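Local coordinates for protein eukaryotic translation initiation factor 4 gamma 2 (Homo sapiens, PDB 4IUL) that probably acts in translation initiation, its HEAT-repeat MIF4G domain interacting with the helicase eIF4A, at residues Asn31-Glu36 with Ser74-Gln79; Gln201-Val206 with Gln244-Leu249. All blocks are in the same frame, centred on the assembly; numbering follows the deposited sequence.

Interaction 1 (Asn31-Glu36 with Ser74-Gln79); sequences NKLTPE and SSLYAQ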
loop_
_atom_site.group_PDB
_atom_site.type_symbol
_atom_site.label_atom_id
_atom_site.label_comp_id
_atom_site.label_asym_id
_atom_site.label_seq_id
_atom_site.Cartn_x
_atom_site.Cartn_y
_atom_site.Cartn_z
ATOM N N ASN A 31 -0.129 -3.744 18.138
ATOM C CA ASN A 31 0.663 -4.949 18.349
ATOM C C ASN A 31 -0.196 -6.203 18.500
ATOM O O ASN A 31 0.074 -7.223 17.864
ATOM C CB ASN A 31 1.575 -4.809 19.575
ATOM C CG ASN A 31 2.835 -4.003 19.284
ATOM O OD1 ASN A 31 3.291 -3.928 18.140
ATOM N ND2 ASN A 31 3.418 -3.418 20.328
ATOM N N LYS A 32 -1.232 -6.134 19.327
ATOM C CA LYS A 32 -2.090 -7.297 19.520
ATOM C C LYS A 32 -3.297 -7.376 18.584
ATOM O O LYS A 32 -4.296 -8.010 18.915
ATOM C CB LYS A 32 -2.550 -7.382 20.982
ATOM C CG LYS A 32 -3.100 -6.102 21.598
ATOM C CD LYS A 32 -3.138 -6.253 23.120
ATOM C CE LYS A 32 -3.474 -4.958 23.852
ATOM N NZ LYS A 32 -4.924 -4.613 23.814
ATOM N N LEU A 33 -3.195 -6.754 17.411
ATOM C CA LEU A 33 -4.290 -6.767 16.438
ATOM C C LEU A 33 -4.330 -8.076 15.654
ATOM O O LEU A 33 -3.346 -8.473 15.024
ATOM C CB LEU A 33 -4.155 -5.599 15.459
ATOM C CG LEU A 33 -5.267 -5.450 14.417
ATOM C CD1 LEU A 33 -6.579 -5.104 15.109
ATOM C CD2 LEU A 33 -4.893 -4.362 13.419
ATOM N N THR A 34 -5.481 -8.738 15.694
ATOM C CA THR A 34 -5.662 -10.005 14.996
ATOM C C THR A 34 -7.056 -10.087 14.379
ATOM O O THR A 34 -7.988 -9.435 14.858
ATOM C CB THR A 34 -5.477 -11.190 15.964
ATOM O OG1 THR A 34 -5.663 -12.421 15.259
ATOM C CG2 THR A 34 -6.478 -11.115 17.092
ATOM N N PRO A 35 -7.213 -10.884 13.302
ATOM C CA PRO A 35 -8.516 -11.027 12.645
ATOM C C PRO A 35 -9.600 -11.341 13.669
ATOM O O PRO A 35 -10.733 -10.882 13.547
ATOM C CB PRO A 35 -8.290 -12.186 11.680
ATOM C CG PRO A 35 -6.852 -12.042 11.313
ATOM C CD PRO A 35 -6.193 -11.712 12.632
ATOM N N GLU A 36 -9.234 -12.116 14.687
ATOM C CA GLU A 36 -10.170 -12.508 15.734
ATOM C C GLU A 36 -10.447 -11.399 16.746
ATOM O O GLU A 36 -11.546 -11.320 17.297
ATOM C CB GLU A 36 -9.655 -13.753 16.463
ATOM C CG GLU A 36 -10.592 -14.261 17.555
ATOM C CD GLU A 36 -10.099 -15.543 18.206
ATOM O OE1 GLU A 36 -8.988 -15.532 18.783
ATOM O OE2 GLU A 36 -10.824 -16.562 18.140
ATOM N N SER A 74 -1.683 -6.560 5.750
ATOM C CA SER A 74 -2.061 -5.345 5.015
ATOM C C SER A 74 -3.578 -5.183 5.025
ATOM O O SER A 74 -4.122 -4.131 5.389
ATOM C CB SER A 74 -1.593 -5.420 3.558
ATOM O OG SER A 74 -0.194 -5.280 3.446
ATOM N N SER A 75 -4.239 -6.257 4.603
ATOM C CA SER A 75 -5.684 -6.340 4.528
ATOM C C SER A 75 -6.340 -5.863 5.831
ATOM O O SER A 75 -7.272 -5.058 5.811
ATOM C CB SER A 75 -6.060 -7.792 4.230
ATOM O OG SER A 75 -7.452 -7.977 4.187
ATOM N N LEU A 76 -5.846 -6.365 6.959
ATOM C CA LEU A 76 -6.373 -5.996 8.265
ATOM C C LEU A 76 -6.197 -4.515 8.564
ATOM O O LEU A 76 -7.134 -3.851 9.012
ATOM C CB LEU A 76 -5.679 -6.791 9.374
ATOM C CG LEU A 76 -6.467 -7.896 10.075
ATOM C CD1 LEU A 76 -6.535 -9.146 9.190
ATOM C CD2 LEU A 76 -5.790 -8.211 11.403
ATOM N N TYR A 77 -4.989 -4.001 8.336
ATOM C CA TYR A 77 -4.713 -2.594 8.608
ATOM C C TYR A 77 -5.483 -1.680 7.658
ATOM O O TYR A 77 -5.900 -0.586 8.043
ATOM C CB TYR A 77 -3.205 -2.318 8.527
ATOM C CG TYR A 77 -2.399 -3.168 9.489
ATOM C CD1 TYR A 77 -2.725 -3.220 10.845
ATOM C CD2 TYR A 77 -1.347 -3.963 9.033
ATOM C CE1 TYR A 77 -2.027 -4.056 11.723
ATOM C CE2 TYR A 77 -0.646 -4.800 9.897
ATOM C CZ TYR A 77 -0.993 -4.844 11.239
ATOM O OH TYR A 77 -0.328 -5.701 12.084
ATOM N N ALA A 78 -5.685 -2.140 6.426
ATOM C CA ALA A 78 -6.425 -1.354 5.441
ATOM C C ALA A 78 -7.868 -1.167 5.906
ATOM O O ALA A 78 -8.462 -0.108 5.703
ATOM C CB ALA A 78 -6.395 -2.045 4.075
ATOM N N GLN A 79 -8.422 -2.199 6.537
ATOM C CA GLN A 79 -9.790 -2.145 7.032
ATOM C C GLN A 79 -9.860 -1.183 8.220
ATOM O O GLN A 79 -10.855 -0.484 8.415
ATOM C CB GLN A 79 -10.251 -3.541 7.456
ATOM C CG GLN A 79 -11.764 -3.701 7.549
ATOM C CD GLN A 79 -12.471 -3.487 6.213
ATOM O OE1 GLN A 79 -12.100 -4.072 5.194
ATOM N NE2 GLN A 79 -13.500 -2.651 6.219
HETATM O O HOH W 1 -0.940 -6.725 14.372
#

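Interaction 2 (Gln201-Val206 with Gln244-Leu249); sequences QIMRTV and QDTVEL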
loop_
_atom_site.group_PDB
_atom_site.type_symbol
_atom_site.label_atom_id
_atom_site.label_comp_id
_atom_site.label_asym_id
_atom_site.label_seq_id
_atom_site.Cartn_x
_atom_site.Cartn_y
_atom_site.Cartn_z
ATOM N N GLN A 201 -0.485 -9.597 -8.310
ATOM C CA GLN A 201 -1.355 -9.432 -7.152
ATOM C C GLN A 201 -2.074 -8.093 -7.283
ATOM O O GLN A 201 -3.303 -8.029 -7.251
ATOM C CB GLN A 201 -0.533 -9.439 -5.865
ATOM C CG GLN A 201 -1.372 -9.306 -4.614
ATOM C CD GLN A 201 -2.304 -10.488 -4.426
ATOM O OE1 GLN A 201 -1.864 -11.592 -4.101
ATOM N NE2 GLN A 201 -3.598 -10.267 -4.646
ATOM N N ILE A 202 -1.286 -7.027 -7.430
ATOM C CA ILE A 202 -1.809 -5.670 -7.593
ATOM C C ILE A 202 -2.786 -5.611 -8.755
ATOM O O ILE A 202 -3.884 -5.070 -8.634
ATOM C CB ILE A 202 -0.663 -4.659 -7.868
ATOM C CG1 ILE A 202 -0.049 -4.200 -6.548
ATOM C CG2 ILE A 202 -1.183 -3.468 -8.667
ATOM C CD1 ILE A 202 -1.027 -3.476 -5.641
ATOM N N MET A 203 -2.377 -6.175 -9.883
ATOM C CA MET A 203 -3.202 -6.185 -11.079
ATOM C C MET A 203 -4.580 -6.826 -10.847
ATOM O O MET A 203 -5.586 -6.326 -11.355
ATOM C CB MET A 203 -2.453 -6.901 -12.208
ATOM C CG MET A 203 -2.678 -6.316 -13.591
ATOM S SD MET A 203 -2.067 -4.624 -13.811
ATOM C CE MET A 203 -3.552 -3.767 -13.842
ATOM N N ARG A 204 -4.640 -7.918 -10.082
ATOM C CA ARG A 204 -5.923 -8.577 -9.812
ATOM C C ARG A 204 -6.757 -7.795 -8.804
ATOM O O ARG A 204 -7.981 -7.913 -8.783
ATOM C CB ARG A 204 -5.726 -10.000 -9.270
ATOM C CG ARG A 204 -5.062 -10.965 -10.240
ATOM C CD ARG A 204 -5.077 -12.391 -9.698
ATOM N NE ARG A 204 -6.389 -13.022 -9.832
ATOM C CZ ARG A 204 -6.867 -13.517 -10.972
ATOM N NH1 ARG A 204 -6.140 -13.461 -12.083
ATOM N NH2 ARG A 204 -8.074 -14.066 -11.005
ATOM N N THR A 205 -6.083 -6.995 -7.982
ATOM C CA THR A 205 -6.729 -6.191 -6.944
ATOM C C THR A 205 -7.243 -4.836 -7.435
ATOM O O THR A 205 -8.377 -4.448 -7.149
ATOM C CB THR A 205 -5.753 -5.915 -5.766
ATOM O OG1 THR A 205 -5.249 -7.152 -5.240
ATOM C CG2 THR A 205 -6.464 -5.157 -4.656
ATOM N N VAL A 206 -6.404 -4.125 -8.182
ATOM C CA VAL A 206 -6.734 -2.790 -8.679
ATOM C C VAL A 206 -6.939 -2.664 -10.197
ATOM O O VAL A 206 -7.554 -1.706 -10.669
ATOM C CB VAL A 206 -5.629 -1.805 -8.227
ATOM C CG1 VAL A 206 -5.631 -0.561 -9.070
ATOM C CG2 VAL A 206 -5.849 -1.442 -6.777
ATOM N N GLN A 244 0.423 -15.348 -17.439
ATOM C CA GLN A 244 -0.522 -15.790 -18.459
ATOM C C GLN A 244 -1.962 -15.717 -17.973
ATOM O O GLN A 244 -2.860 -15.359 -18.733
ATOM C CB GLN A 244 -0.217 -17.224 -18.897
ATOM C CG GLN A 244 1.127 -17.404 -19.582
ATOM C CD GLN A 244 1.314 -18.805 -20.148
ATOM O OE1 GLN A 244 2.375 -19.135 -20.686
ATOM N NE2 GLN A 244 0.279 -19.636 -20.032
ATOM N N ASP A 245 -2.184 -16.058 -16.709
ATOM C CA ASP A 245 -3.535 -16.025 -16.164
ATOM C C ASP A 245 -4.043 -14.593 -15.996
ATOM O O ASP A 245 -5.234 -14.329 -16.157
ATOM C CB ASP A 245 -3.591 -16.750 -14.815
ATOM C CG ASP A 245 -5.008 -16.854 -14.269
ATOM O OD1 ASP A 245 -5.844 -17.531 -14.913
ATOM O OD2 ASP A 245 -5.288 -16.258 -13.205
ATOM N N THR A 246 -3.140 -13.673 -15.668
ATOM C CA THR A 246 -3.511 -12.273 -15.488
ATOM C C THR A 246 -3.841 -11.645 -16.842
ATOM O O THR A 246 -4.863 -10.985 -16.998
ATOM C CB THR A 246 -2.370 -11.484 -14.812
ATOM O OG1 THR A 246 -2.130 -12.026 -13.508
ATOM C CG2 THR A 246 -2.736 -10.015 -14.678
ATOM N N VAL A 247 -2.970 -11.868 -17.819
ATOM C CA VAL A 247 -3.159 -11.353 -19.169
ATOM C C VAL A 247 -4.487 -11.816 -19.770
ATOM O O VAL A 247 -5.230 -11.017 -20.341
ATOM C CB VAL A 247 -2.003 -11.802 -20.083
ATOM C CG1 VAL A 247 -2.406 -11.702 -21.542
ATOM C CG2 VAL A 247 -0.786 -10.930 -19.822
ATOM N N GLU A 248 -4.775 -13.107 -19.635
ATOM C CA GLU A 248 -6.003 -13.699 -20.151
ATOM C C GLU A 248 -7.245 -13.070 -19.520
ATOM O O GLU A 248 -8.286 -12.956 -20.166
ATOM C CB GLU A 248 -6.003 -15.204 -19.881
ATOM C CG GLU A 248 -7.216 -15.945 -20.412
ATOM C CD GLU A 248 -7.207 -17.419 -20.029
ATOM O OE1 GLU A 248 -6.267 -18.139 -20.439
ATOM O OE2 GLU A 248 -8.136 -17.855 -19.314
ATOM N N LEU A 249 -7.133 -12.673 -18.257
ATOM C CA LEU A 249 -8.251 -12.060 -17.545
ATOM C C LEU A 249 -8.567 -10.692 -18.141
ATOM O O LEU A 249 -9.730 -10.303 -18.257
ATOM C CB LEU A 249 -7.913 -11.915 -16.057
ATOM C CG LEU A 249 -8.984 -11.305 -15.151
ATOM C CD1 LEU A 249 -10.245 -12.144 -15.214
ATOM C CD2 LEU A 249 -8.472 -11.225 -13.719
#

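Interaction 1 (Asn31-Glu36 with Ser74-Gln79)
Leu76 on helix 74-87 meets Leu33 and Pro35 of the loop that follows helix 13-31. Its CB points at the loop, and the two methyls that branch from CG divide the work. CD1 meets the proline ring, 3.6 Å from CG of Pro35. CD2 lies closer to the loop backbone. CD2 of Leu76 sits 3.6 Å from N of Pro35, and CD2 of Leu76 is 3.7 Å from C of Thr34, so it rests against the peptide bond that joins these two residues. CD2 also comes within 4.1 Å of CG of Leu33. The Leu76 chain runs roughly perpendicular to the Pro35 side chain, while the Leu33 and Leu76 chains lie alongside each other, pointing opposite ways.

Leu33 reaches the helix a second time, at Tyr77. With CG anti to the backbone N (chi1 -177°), the branch is carried out toward the helix, and its CD2 methyl reaches the ring. CD2 lies 3.3 Å from CE1 of Tyr77 and approaches the ring obliquely. The contact is apolar and close.

The phenol end of Tyr77 is tied back to the same loop by water. One water molecule accepts from OH of Tyr77 at 2.6 Å and donates to the backbone O of Leu33 at 3.0 Å. Leu33 therefore meets Tyr77 twice, by its methyl on the ring and by its carbonyl through the water.

This is packing between a helix-helix connection and a later helix of the HEAT-repeat fold. Leu33 also touches Phe38 at the start of helix 38-48, and Tyr77 rests on Lys66 and Ala67 of helix 53-69. Helix 141-163 touches Ser74 and Ser75 on the first turn of helix 74-87.

Interaction 2 (Gln201-Val206 with Gln244-Leu249)
Arg204 and Met203 face Asp245, Thr246 and Leu249 where helices 193-210 and 237-251 pack side by side in the HEAT-repeat array. The two short segments run in nearly the same direction, 26° apart, with their axes 10.5 Å from each other at closest approach.

The apolar part is small. CG of Met203 lies 3.9 Å from CG2 of Thr246. Beyond CG the Met203 chain turns off toward Met219 and Phe223 of helix 216-227. OG1 of Thr246 is not used across the contact; it is hydrogen-bonded to the backbone O of Leu242, one turn earlier in its own helix.

The charged part lies at the exposed margin. A salt bridge joins NH1 of Arg204 to OD2 of Asp245 at 3.1 Å. It is a single contact: OD2 comes in obliquely to the guanidinium, although the guanidinium and carboxylate planes are only 20° apart. The bend of the arginine chain at chi3 (77°) brings the guanidinium up to Asp245.

Leu249 adds an apolar cover to the same group. Its CD2 sits over one face of the guanidinium, 3.6 Å from NH1 of Arg204.

Along the chain, both segments of interaction 1 come before those of interaction 2, and both contacts lie in the MIF4G domain. Their centres are 25 Å apart. Their nearest atoms are about 9 Å apart, and they do not touch. They share no helix. Interaction 1 belongs to the N-terminal part, where a loop between helices 13-31 and 38-48 meets helix 74-87. Interaction 2 joins helices 193-210 and 237-251 in the C-terminal part. Helices 107-127, 141-163 and 170-181 come between them in sequence. The two contacts lie in separate parts of one all-helical array, consistent with HEAT-repeat stacking.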